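Local atomic coordinates of tRNA(Phe) 7-((3-amino-3-carboxypropyl)-4-demethylwyosine(37)-N(4))-methyltransferase 1 (Pyrococcus horikoshii, PDB entry 2IT2), a protein that probably transfers a methyl group from S-adenosyl-L-methionine to the N-4 position of a 4-demethylwyosine derivative at position 37 of tRNA(Phe). Residues N10-R13 and A14-A18; A72-L75 and G76-H79; S83-E86 and V87-I91; G166-Y169 and L170-V174. All blocks are in the same frame, centred on the assembly; numbering follows the deposited sequence.

Interaction 1: N10-R13 and A14-A18; sequences NFER and AKKEA
Lys16 and Glu12 run side by side, one turn apart on the outer surface of a helix, and their charged ends pair. Followed outward, Lys16 starts with CB against the backbone oxygens of Glu12 and Arg13. Its CG lies beside the backbone N (chi1 -85°), a turn that carries the chain back along the preceding turn and sets CG 3.5 Å from Glu12 O. CD still skirts that oxygen, and CE passes Glu12 CG before NZ reaches Glu12 OE2 at 3.0 Å, a hydrogen-bonded salt bridge. The ammonium comes to the anti side of that oxygen, 17° out of the carboxylate plane. Both chains are extended beyond CG and point the same way, which lets their ends meet one turn apart. This is the first part of helix 11-27, where i to i+4 pairing of acid and base suits a solvent-facing side. The backbone repeats the same spacing: Ala14 N donates to Asn10 O at 2.9 Å and Lys15 N to Phe11 O at 2.8 Å. A second acid-base pair, Arg13 with Glu17, is looser. Arg13 NE stays 3.9 Å from Glu17 OE2, a long salt bridge in which the guanidinium and carboxylate planes are 52° apart. On the inward side Lys15 lays its methylenes along Phe11, CD 4.1 Å from Phe11 CZ, and its NZ is hydrogen-bonded to the carbonyl oxygens of Tyr48 and Asn43. Phe11, buried, meets the ring of Phe49 on strand 48-63, and the small Ala14 lets the helix settle against that same phenylalanine.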
loop_
_atom_site.group_PDB
_atom_site.type_symbol
_atom_site.label_atom_id
_atom_site.label_comp_id
_atom_site.label_asym_id
_atom_site.label_seq_id
_atom_site.Cartn_x
_atom_site.Cartn_y
_atom_site.Cartn_z
ATOM N N ASN B 10 3.729 28.409 4.503
ATOM C CA ASN B 10 5.110 27.957 4.330
ATOM C C ASN B 10 5.434 27.373 2.954
ATOM O O ASN B 10 6.584 27.008 2.691
ATOM C CB ASN B 10 5.437 26.895 5.388
ATOM C CG ASN B 10 5.509 27.460 6.793
ATOM O OD1 ASN B 10 6.053 28.542 7.013
ATOM N ND2 ASN B 10 4.981 26.717 7.756
ATOM N N PHE B 11 4.443 27.302 2.070
ATOM C CA PHE B 11 4.644 26.709 0.751
ATOM C C PHE B 11 5.802 27.240 -0.098
ATOM O O PHE B 11 6.578 26.458 -0.655
ATOM C CB PHE B 11 3.350 26.782 -0.070
ATOM C CG PHE B 11 3.449 26.092 -1.394
ATOM C CD1 PHE B 11 3.342 24.707 -1.485
ATOM C CD2 PHE B 11 3.708 26.820 -2.548
ATOM C CE1 PHE B 11 3.491 24.070 -2.709
ATOM C CE2 PHE B 11 3.858 26.189 -3.776
ATOM C CZ PHE B 11 3.750 24.810 -3.854
ATOM N N GLU B 12 5.915 28.556 -0.227
ATOM C CA GLU B 12 6.985 29.126 -1.043
ATOM C C GLU B 12 8.353 28.632 -0.590
ATOM O O GLU B 12 9.212 28.269 -1.405
ATOM C CB GLU B 12 6.954 30.647 -0.958
ATOM C CG GLU B 12 8.004 31.331 -1.820
ATOM C CD GLU B 12 8.004 32.840 -1.662
ATOM O OE1 GLU B 12 6.917 33.444 -1.760
ATOM O OE2 GLU B 12 9.095 33.419 -1.452
ATOM N N ARG B 13 8.537 28.633 0.723
ATOM C CA ARG B 13 9.774 28.205 1.354
ATOM C C ARG B 13 10.000 26.726 1.111
ATOM O O ARG B 13 11.078 26.314 0.678
ATOM C CB ARG B 13 9.700 28.466 2.860
ATOM C CG ARG B 13 10.971 28.151 3.621
ATOM C CD ARG B 13 11.836 29.390 3.737
ATOM N NE ARG B 13 12.902 29.225 4.720
ATOM C CZ ARG B 13 13.698 30.206 5.129
ATOM N NH1 ARG B 13 13.556 31.431 4.637
ATOM N NH2 ARG B 13 14.625 29.968 6.047
ATOM N N ALA B 14 8.983 25.924 1.401
ATOM C CA ALA B 14 9.087 24.489 1.213
ATOM C C ALA B 14 9.437 24.156 -0.235
ATOM O O ALA B 14 10.294 23.307 -0.485
ATOM C CB ALA B 14 7.789 23.816 1.606
ATOM N N LYS B 15 8.791 24.802 -1.201
ATOM C CA LYS B 15 9.112 24.495 -2.595
ATOM C C LYS B 15 10.555 24.847 -2.957
ATOM O O LYS B 15 11.230 24.094 -3.666
ATOM C CB LYS B 15 8.155 25.212 -3.559
ATOM C CG LYS B 15 8.471 24.941 -5.038
ATOM C CD LYS B 15 7.266 25.123 -5.944
ATOM C CE LYS B 15 7.602 24.727 -7.375
ATOM N NZ LYS B 15 6.395 24.664 -8.255
ATOM N N LYS B 16 11.032 25.991 -2.481
ATOM C CA LYS B 16 12.398 26.408 -2.776
ATOM C C LYS B 16 13.396 25.382 -2.256
ATOM O O LYS B 16 14.367 25.033 -2.934
ATOM C CB LYS B 16 12.682 27.775 -2.148
ATOM C CG LYS B 16 12.237 28.954 -2.994
ATOM C CD LYS B 16 12.705 30.270 -2.381
ATOM C CE LYS B 16 11.974 31.469 -2.961
ATOM N NZ LYS B 16 11.962 32.603 -1.994
ATOM N N GLU B 17 13.148 24.886 -1.051
ATOM C CA GLU B 17 14.036 23.897 -0.447
ATOM C C GLU B 17 14.000 22.581 -1.222
ATOM O O GLU B 17 15.038 21.939 -1.423
ATOM C CB GLU B 17 13.652 23.661 1.024
ATOM C CG GLU B 17 13.653 24.933 1.880
ATOM C CD GLU B 17 13.358 24.672 3.351
ATOM O OE1 GLU B 17 12.623 23.709 3.664
ATOM O OE2 GLU B 17 13.844 25.449 4.199
ATOM N N ALA B 18 12.815 22.175 -1.666
ATOM C CA ALA B 18 12.678 20.924 -2.406
ATOM C C ALA B 18 13.410 21.007 -3.744
ATOM O O ALA B 18 14.047 20.052 -4.181
ATOM C CB ALA B 18 11.190 20.598 -2.622
#

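Interaction 2: A72-L75 and G76-H79; sequences AKWL and GKWH
A classic beta bulge interrupts strand 73-78 of a beta hairpin between Trp74 and Lys77, with Leu75 and Gly76 both facing Val60 of strand 48-63. The chain turns a corner at Leu75, and across it the aliphatic part of Lys77 lies obliquely over one face of the Trp74 indole, three residues back. Its CB and CG come within contact range of Trp74 CD1, and CD comes nearest, 3.9 Å from that same atom and 4.1 Å from Trp74 NE1. CD stands 4.2 Å from the centroid of the five-membered ring, 23° off the normal, which makes a CH-pi contact. The lysine chain then bends at chi3 (60°), and this kink keeps NZ above the ring instead of letting it run past. At 5.1 Å from the same centroid, however, NZ gives at most a weak cation-pi attraction. Lysine suits this exposed position because its methylenes can cover an aromatic face while its charge remains at the outer end. The bulge also brings Gly76 O to the indole edge, in the ring plane and 3.9 Å from Trp74 CD1. In the hairpin, both bulge residues share backbone hydrogen bonding with Val60, while Lys73 and Trp78 continue the pairing with Glu62 and Ile58. Glycine fits the second bulge position for a steric reason: a beta carbon there would clash with CH2 of Trp78, whose ring has one face turned to Gly76 C, 3.8 Å above its plane.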
loop_
_atom_site.group_PDB
_atom_site.type_symbol
_atom_site.label_atom_id
_atom_site.label_comp_id
_atom_site.label_asym_id
_atom_site.label_seq_id
_atom_site.Cartn_x
_atom_site.Cartn_y
_atom_site.Cartn_z
ATOM N N ALA B 72 17.419 -6.048 5.883
ATOM C CA ALA B 72 17.419 -6.677 4.568
ATOM C C ALA B 72 18.693 -6.371 3.791
ATOM O O ALA B 72 19.349 -5.355 4.022
ATOM C CB ALA B 72 16.212 -6.216 3.775
ATOM N N LYS B 73 19.037 -7.261 2.866
ATOM C CA LYS B 73 20.225 -7.094 2.042
ATOM C C LYS B 73 19.878 -7.359 0.583
ATOM O O LYS B 73 19.468 -8.466 0.226
ATOM C CB LYS B 73 21.322 -8.063 2.488
ATOM C CG LYS B 73 22.580 -8.000 1.636
ATOM C CD LYS B 73 23.571 -9.078 2.032
ATOM C CE LYS B 73 24.776 -9.086 1.103
ATOM N NZ LYS B 73 25.582 -7.835 1.186
ATOM N N TRP B 74 20.041 -6.343 -0.258
ATOM C CA TRP B 74 19.750 -6.497 -1.676
ATOM C C TRP B 74 20.901 -7.180 -2.426
ATOM O O TRP B 74 22.029 -6.705 -2.468
ATOM C CB TRP B 74 19.508 -5.101 -2.256
ATOM C CG TRP B 74 18.116 -4.666 -1.993
ATOM C CD1 TRP B 74 17.026 -4.756 -2.886
ATOM C CD2 TRP B 74 17.617 -4.006 -0.798
ATOM N NE1 TRP B 74 15.887 -4.222 -2.373
ATOM C CE2 TRP B 74 16.246 -3.722 -1.022
ATOM C CE3 TRP B 74 18.198 -3.631 0.412
ATOM C CZ2 TRP B 74 15.497 -3.088 -0.042
ATOM C CZ3 TRP B 74 17.449 -2.999 1.394
ATOM C CH2 TRP B 74 16.090 -2.722 1.161
ATOM N N LEU B 75 20.589 -8.360 -2.993
ATOM C CA LEU B 75 21.571 -9.041 -3.830
ATOM C C LEU B 75 21.501 -8.527 -5.267
ATOM O O LEU B 75 22.458 -8.551 -6.028
ATOM C CB LEU B 75 21.262 -10.535 -3.802
ATOM C CG LEU B 75 21.197 -11.078 -2.374
ATOM C CD1 LEU B 75 20.912 -12.581 -2.329
ATOM C CD2 LEU B 75 22.501 -10.861 -1.608
ATOM N N GLY B 76 20.284 -8.093 -5.635
ATOM C CA GLY B 76 20.081 -7.501 -6.945
ATOM C C GLY B 76 18.958 -6.469 -6.893
ATOM O O GLY B 76 17.946 -6.651 -6.227
ATOM N N LYS B 77 19.124 -5.323 -7.548
ATOM C CA LYS B 77 18.118 -4.261 -7.500
ATOM C C LYS B 77 18.076 -3.568 -8.856
ATOM O O LYS B 77 19.080 -3.031 -9.322
ATOM C CB LYS B 77 18.463 -3.262 -6.381
ATOM C CG LYS B 77 17.420 -2.167 -6.132
ATOM C CD LYS B 77 17.682 -1.422 -4.817
ATOM C CE LYS B 77 19.047 -0.748 -4.787
ATOM N NZ LYS B 77 19.309 -0.088 -3.472
ATOM N N TRP B 78 16.913 -3.582 -9.495
ATOM C CA TRP B 78 16.747 -2.978 -10.806
ATOM C C TRP B 78 15.490 -2.112 -10.863
ATOM O O TRP B 78 14.445 -2.440 -10.319
ATOM C CB TRP B 78 16.629 -4.102 -11.835
ATOM C CG TRP B 78 17.722 -5.081 -11.657
ATOM C CD1 TRP B 78 19.022 -5.001 -12.198
ATOM C CD2 TRP B 78 17.631 -6.356 -10.978
ATOM N NE1 TRP B 78 19.765 -6.106 -11.929
ATOM C CE2 TRP B 78 18.880 -7.004 -11.146
ATOM C CE3 TRP B 78 16.619 -6.993 -10.269
ATOM C CZ2 TRP B 78 19.086 -8.259 -10.600
ATOM C CZ3 TRP B 78 16.825 -8.250 -9.722
ATOM C CH2 TRP B 78 18.067 -8.887 -9.896
ATOM N N HIS B 79 15.633 -0.943 -11.512
ATOM C CA HIS B 79 14.399 -0.235 -11.807
ATOM C C HIS B 79 14.100 -0.256 -13.304
ATOM O O HIS B 79 13.481 0.645 -13.854
ATOM C CB HIS B 79 14.550 1.209 -11.327
ATOM C CG HIS B 79 15.587 1.912 -12.164
ATOM N ND1 HIS B 79 15.377 2.288 -13.450
ATOM C CD2 HIS B 79 16.881 2.297 -11.796
ATOM C CE1 HIS B 79 16.517 2.887 -13.844
ATOM N NE2 HIS B 79 17.435 2.907 -12.874
#

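Interaction 3: S83-E86 and V87-I91; sequences SLYE and VLEAI
After the N-cap Ser83 the backbone winds through the short helix 84-91, with Val87 N bonded to Ser83 O and Leu88 N to Leu84 O at 2.9 Å. Tyr85 and Glu89 cross on one side of it. Glu89 CG rests over a face of the phenol, 3.7 Å from the ring centroid, in a CH-pi contact offset toward the rim. The glutamate bends at chi2 (-68°), which swings its carboxylate toward the phenol end, where OE2 lies 2.7 Å from Tyr85 OH; the two planes are 39° apart. An alanine at Glu89 is likely to leave that face of the ring without its methylene cover and the tyrosine freer to turn. Next to this polar pair, Leu84 CG packs 4.0 Å from Leu88 CD1, and both leucines also touch Leu170 of helix 167-194, as their apolar chains suit. At the start of the helix, Ser83 N donates to the anti lone pair of Glu86 OE1 at 3.2 Å, and Glu86 N returns a weak bond to Ser83 OG. A short hydroxyl side chain and an acid three residues on form the classic capping box at the N-terminus of helix 84-91.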
loop_
_atom_site.group_PDB
_atom_site.type_symbol
_atom_site.label_atom_id
_atom_site.label_comp_id
_atom_site.label_asym_id
_atom_site.label_seq_id
_atom_site.Cartn_x
_atom_site.Cartn_y
_atom_site.Cartn_z
ATOM N N SER B 83 16.502 -9.626 -17.117
ATOM C CA SER B 83 16.674 -10.855 -17.872
ATOM C C SER B 83 16.912 -11.954 -16.856
ATOM O O SER B 83 17.293 -11.655 -15.695
ATOM C CB SER B 83 17.872 -10.766 -18.804
ATOM O OG SER B 83 19.064 -10.452 -18.097
ATOM N N LEU B 84 16.690 -13.214 -17.267
ATOM C CA LEU B 84 16.874 -14.354 -16.355
ATOM C C LEU B 84 18.323 -14.380 -15.877
ATOM O O LEU B 84 18.560 -14.717 -14.749
ATOM C CB LEU B 84 16.565 -15.674 -17.041
ATOM C CG LEU B 84 16.178 -16.967 -16.329
ATOM C CD1 LEU B 84 15.399 -16.681 -15.030
ATOM C CD2 LEU B 84 15.385 -17.812 -17.366
ATOM N N TYR B 85 19.282 -14.001 -16.731
ATOM C CA TYR B 85 20.719 -13.978 -16.384
ATOM C C TYR B 85 20.995 -13.097 -15.180
ATOM O O TYR B 85 21.639 -13.526 -14.224
ATOM C CB TYR B 85 21.581 -13.478 -17.561
ATOM C CG TYR B 85 23.028 -13.260 -17.169
ATOM C CD1 TYR B 85 23.895 -14.340 -16.993
ATOM C CD2 TYR B 85 23.530 -11.973 -16.963
ATOM C CE1 TYR B 85 25.223 -14.145 -16.621
ATOM C CE2 TYR B 85 24.860 -11.768 -16.590
ATOM C CZ TYR B 85 25.700 -12.860 -16.425
ATOM O OH TYR B 85 27.017 -12.674 -16.068
ATOM N N GLU B 86 20.518 -11.859 -15.248
ATOM C CA GLU B 86 20.692 -10.908 -14.164
ATOM C C GLU B 86 20.152 -11.466 -12.845
ATOM O O GLU B 86 20.811 -11.392 -11.810
ATOM C CB GLU B 86 19.969 -9.590 -14.488
ATOM C CG GLU B 86 20.646 -8.728 -15.546
ATOM C CD GLU B 86 19.896 -7.435 -15.835
ATOM O OE1 GLU B 86 18.740 -7.503 -16.308
ATOM O OE2 GLU B 86 20.470 -6.353 -15.589
ATOM N N VAL B 87 18.951 -12.031 -12.890
ATOM C CA VAL B 87 18.332 -12.560 -11.686
ATOM C C VAL B 87 19.125 -13.745 -11.147
ATOM O O VAL B 87 19.359 -13.848 -9.946
ATOM C CB VAL B 87 16.853 -12.944 -11.960
ATOM C CG1 VAL B 87 16.227 -13.542 -10.713
ATOM C CG2 VAL B 87 16.067 -11.699 -12.398
ATOM N N LEU B 88 19.557 -14.627 -12.039
ATOM C CA LEU B 88 20.330 -15.788 -11.617
ATOM C C LEU B 88 21.634 -15.384 -10.942
ATOM O O LEU B 88 22.067 -16.021 -9.980
ATOM C CB LEU B 88 20.627 -16.676 -12.816
ATOM C CG LEU B 88 19.384 -17.291 -13.455
ATOM C CD1 LEU B 88 19.742 -17.875 -14.812
ATOM C CD2 LEU B 88 18.813 -18.349 -12.528
ATOM N N GLU B 89 22.269 -14.337 -11.459
ATOM C CA GLU B 89 23.515 -13.845 -10.879
ATOM C C GLU B 89 23.294 -13.350 -9.448
ATOM O O GLU B 89 24.163 -13.508 -8.592
ATOM C CB GLU B 89 24.080 -12.703 -11.719
ATOM C CG GLU B 89 24.506 -13.119 -13.106
ATOM C CD GLU B 89 25.711 -14.032 -13.090
ATOM O OE1 GLU B 89 25.595 -15.178 -12.603
ATOM O OE2 GLU B 89 26.780 -13.597 -13.566
ATOM N N ALA B 90 22.141 -12.733 -9.194
ATOM C CA ALA B 90 21.827 -12.235 -7.859
ATOM C C ALA B 90 21.539 -13.420 -6.941
ATOM O O ALA B 90 22.021 -13.472 -5.813
ATOM C CB ALA B 90 20.610 -11.292 -7.911
ATOM N N ILE B 91 20.761 -14.378 -7.438
ATOM C CA ILE B 91 20.411 -15.563 -6.663
ATOM C C ILE B 91 21.642 -16.333 -6.201
ATOM O O ILE B 91 21.661 -16.879 -5.100
ATOM C CB ILE B 91 19.488 -16.504 -7.477
ATOM C CG1 ILE B 91 18.085 -15.896 -7.562
ATOM C CG2 ILE B 91 19.438 -17.892 -6.835
ATOM C CD1 ILE B 91 17.137 -16.643 -8.508
#

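Interaction 4: G166-Y169 and L170-V174; sequences GEEY and LNKIV
Ile173 and Tyr169 cross obliquely one turn apart near the start of the long helix 167-194, which has Gly166 at its N-cap. Ile173 CD1 sits 3.5 Å above the plane of the phenol, over its centre, and only 8° off the normal, a clear CH-pi contact. The ring is carried to it by a first torsion that places CG beside the carbonyl carbon (chi1 -177°), while CG1 of the isoleucine turns back toward the preceding turn. The beta-branched isoleucine, restricted in its torsions within a helix, presents a methyl to the flat face, and both residues are buried, touching Val155 of strand 153-159. The phenol hydroxyl donates to Leu156 O of the second subunit, which puts Tyr169 in the interface between the two chains. A leucine in place of Tyr169 would probably leave that carbonyl of the other chain without its hydroxyl partner and take the flat surface from under Ile173. Glu168 and Lys172 also cross, both bent at chi2, the lysine packing on Phe164 of the second subunit as well. Their charges form only a long salt bridge, with Lys172 NZ 4.0 Å from Glu168 OE2. The lysine methylene is nearer than its nitrogen, as Lys172 CE lies 3.1 Å from Glu168 OE2.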
loop_
_atom_site.group_PDB
_atom_site.type_symbol
_atom_site.label_atom_id
_atom_site.label_comp_id
_atom_site.label_asym_id
_atom_site.label_seq_id
_atom_site.Cartn_x
_atom_site.Cartn_y
_atom_site.Cartn_z
ATOM N N GLY B 166 13.172 -23.611 -9.630
ATOM C CA GLY B 166 13.948 -24.033 -10.779
ATOM C C GLY B 166 13.851 -22.998 -11.881
ATOM O O GLY B 166 13.247 -21.942 -11.695
ATOM N N GLU B 167 14.399 -23.311 -13.047
ATOM C CA GLU B 167 14.392 -22.354 -14.140
ATOM C C GLU B 167 13.046 -22.052 -14.763
ATOM O O GLU B 167 12.821 -20.930 -15.200
ATOM C CB GLU B 167 15.356 -22.794 -15.229
ATOM C CG GLU B 167 15.580 -21.750 -16.306
ATOM C CD GLU B 167 16.753 -22.106 -17.195
ATOM O OE1 GLU B 167 16.720 -23.185 -17.822
ATOM O OE2 GLU B 167 17.714 -21.310 -17.260
ATOM N N GLU B 168 12.160 -23.037 -14.825
ATOM C CA GLU B 168 10.857 -22.783 -15.414
ATOM C C GLU B 168 10.040 -21.813 -14.565
ATOM O O GLU B 168 9.486 -20.848 -15.092
ATOM C CB GLU B 168 10.069 -24.078 -15.604
ATOM C CG GLU B 168 8.744 -23.856 -16.301
ATOM C CD GLU B 168 8.909 -23.100 -17.606
ATOM O OE1 GLU B 168 9.599 -23.622 -18.508
ATOM O OE2 GLU B 168 8.356 -21.985 -17.728
ATOM N N TYR B 169 9.950 -22.066 -13.259
ATOM C CA TYR B 169 9.197 -21.186 -12.367
ATOM C C TYR B 169 9.865 -19.820 -12.369
ATOM O O TYR B 169 9.176 -18.807 -12.458
ATOM C CB TYR B 169 9.125 -21.781 -10.950
ATOM C CG TYR B 169 8.304 -20.998 -9.917
ATOM C CD1 TYR B 169 7.165 -20.268 -10.273
ATOM C CD2 TYR B 169 8.656 -21.023 -8.569
ATOM C CE1 TYR B 169 6.396 -19.581 -9.296
ATOM C CE2 TYR B 169 7.903 -20.347 -7.594
ATOM C CZ TYR B 169 6.777 -19.626 -7.963
ATOM O OH TYR B 169 6.062 -18.947 -6.984
ATOM N N LEU B 170 11.193 -19.774 -12.305
ATOM C CA LEU B 170 11.880 -18.485 -12.309
ATOM C C LEU B 170 11.573 -17.722 -13.606
ATOM O O LEU B 170 11.400 -16.501 -13.583
ATOM C CB LEU B 170 13.394 -18.665 -12.135
ATOM C CG LEU B 170 14.164 -17.349 -11.929
ATOM C CD1 LEU B 170 13.671 -16.662 -10.661
ATOM C CD2 LEU B 170 15.647 -17.626 -11.826
ATOM N N ASN B 171 11.477 -18.434 -14.728
ATOM C CA ASN B 171 11.156 -17.789 -16.001
ATOM C C ASN B 171 9.756 -17.167 -15.984
ATOM O O ASN B 171 9.556 -16.069 -16.509
ATOM C CB ASN B 171 11.241 -18.785 -17.151
ATOM C CG ASN B 171 10.877 -18.160 -18.472
ATOM O OD1 ASN B 171 9.955 -18.615 -19.150
ATOM N ND2 ASN B 171 11.602 -17.117 -18.853
ATOM N N LYS B 172 8.793 -17.866 -15.390
ATOM C CA LYS B 172 7.428 -17.347 -15.291
ATOM C C LYS B 172 7.389 -16.126 -14.362
ATOM O O LYS B 172 6.699 -15.152 -14.654
ATOM C CB LYS B 172 6.469 -18.425 -14.767
ATOM C CG LYS B 172 6.345 -19.659 -15.649
ATOM C CD LYS B 172 5.778 -19.311 -17.012
ATOM C CE LYS B 172 5.627 -20.547 -17.874
ATOM N NZ LYS B 172 5.135 -20.189 -19.230
ATOM N N ILE B 173 8.128 -16.163 -13.254
ATOM C CA ILE B 173 8.160 -15.040 -12.318
ATOM C C ILE B 173 8.759 -13.800 -12.986
ATOM O O ILE B 173 8.244 -12.683 -12.823
ATOM C CB ILE B 173 8.998 -15.398 -11.065
ATOM C CG1 ILE B 173 8.287 -16.497 -10.278
ATOM C CG2 ILE B 173 9.257 -14.156 -10.211
ATOM C CD1 ILE B 173 9.151 -17.138 -9.201
ATOM N N VAL B 174 9.848 -13.987 -13.727
ATOM C CA VAL B 174 10.487 -12.864 -14.412
ATOM C C VAL B 174 9.569 -12.267 -15.477
ATOM O O VAL B 174 9.541 -11.049 -15.661
ATOM C CB VAL B 174 11.823 -13.296 -15.058
ATOM C CG1 VAL B 174 12.308 -12.251 -16.065
ATOM C CG2 VAL B 174 12.867 -13.475 -13.981
#

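Interactions 2, 3 and 4 gather on one side of the chain's centre, while interaction 1 lies on the opposite side, its centre about 33 to 47 Å from their centres. Helix 84-91, the site of interaction 3, touches both interaction 2 and interaction 4. It meets the bulged strand of interaction 2 where Leu75 CB comes 3.6 Å from Ala90 O and Trp78 CH2 4.0 Å from Ala90 CB. Toward interaction 4 it presents an apolar face of Leu84, Val87, Leu88 and Ile91, with Leu170 CD2 lying 3.3 Å from both Leu88 CD2 and Leu84 CD1. Interactions 2 and 4 do not touch, their nearest atoms being about 8 Å apart. Interaction 4 alone reaches the second subunit. Where these contacts lie relative to the methyl-transfer site is not settled by their geometry.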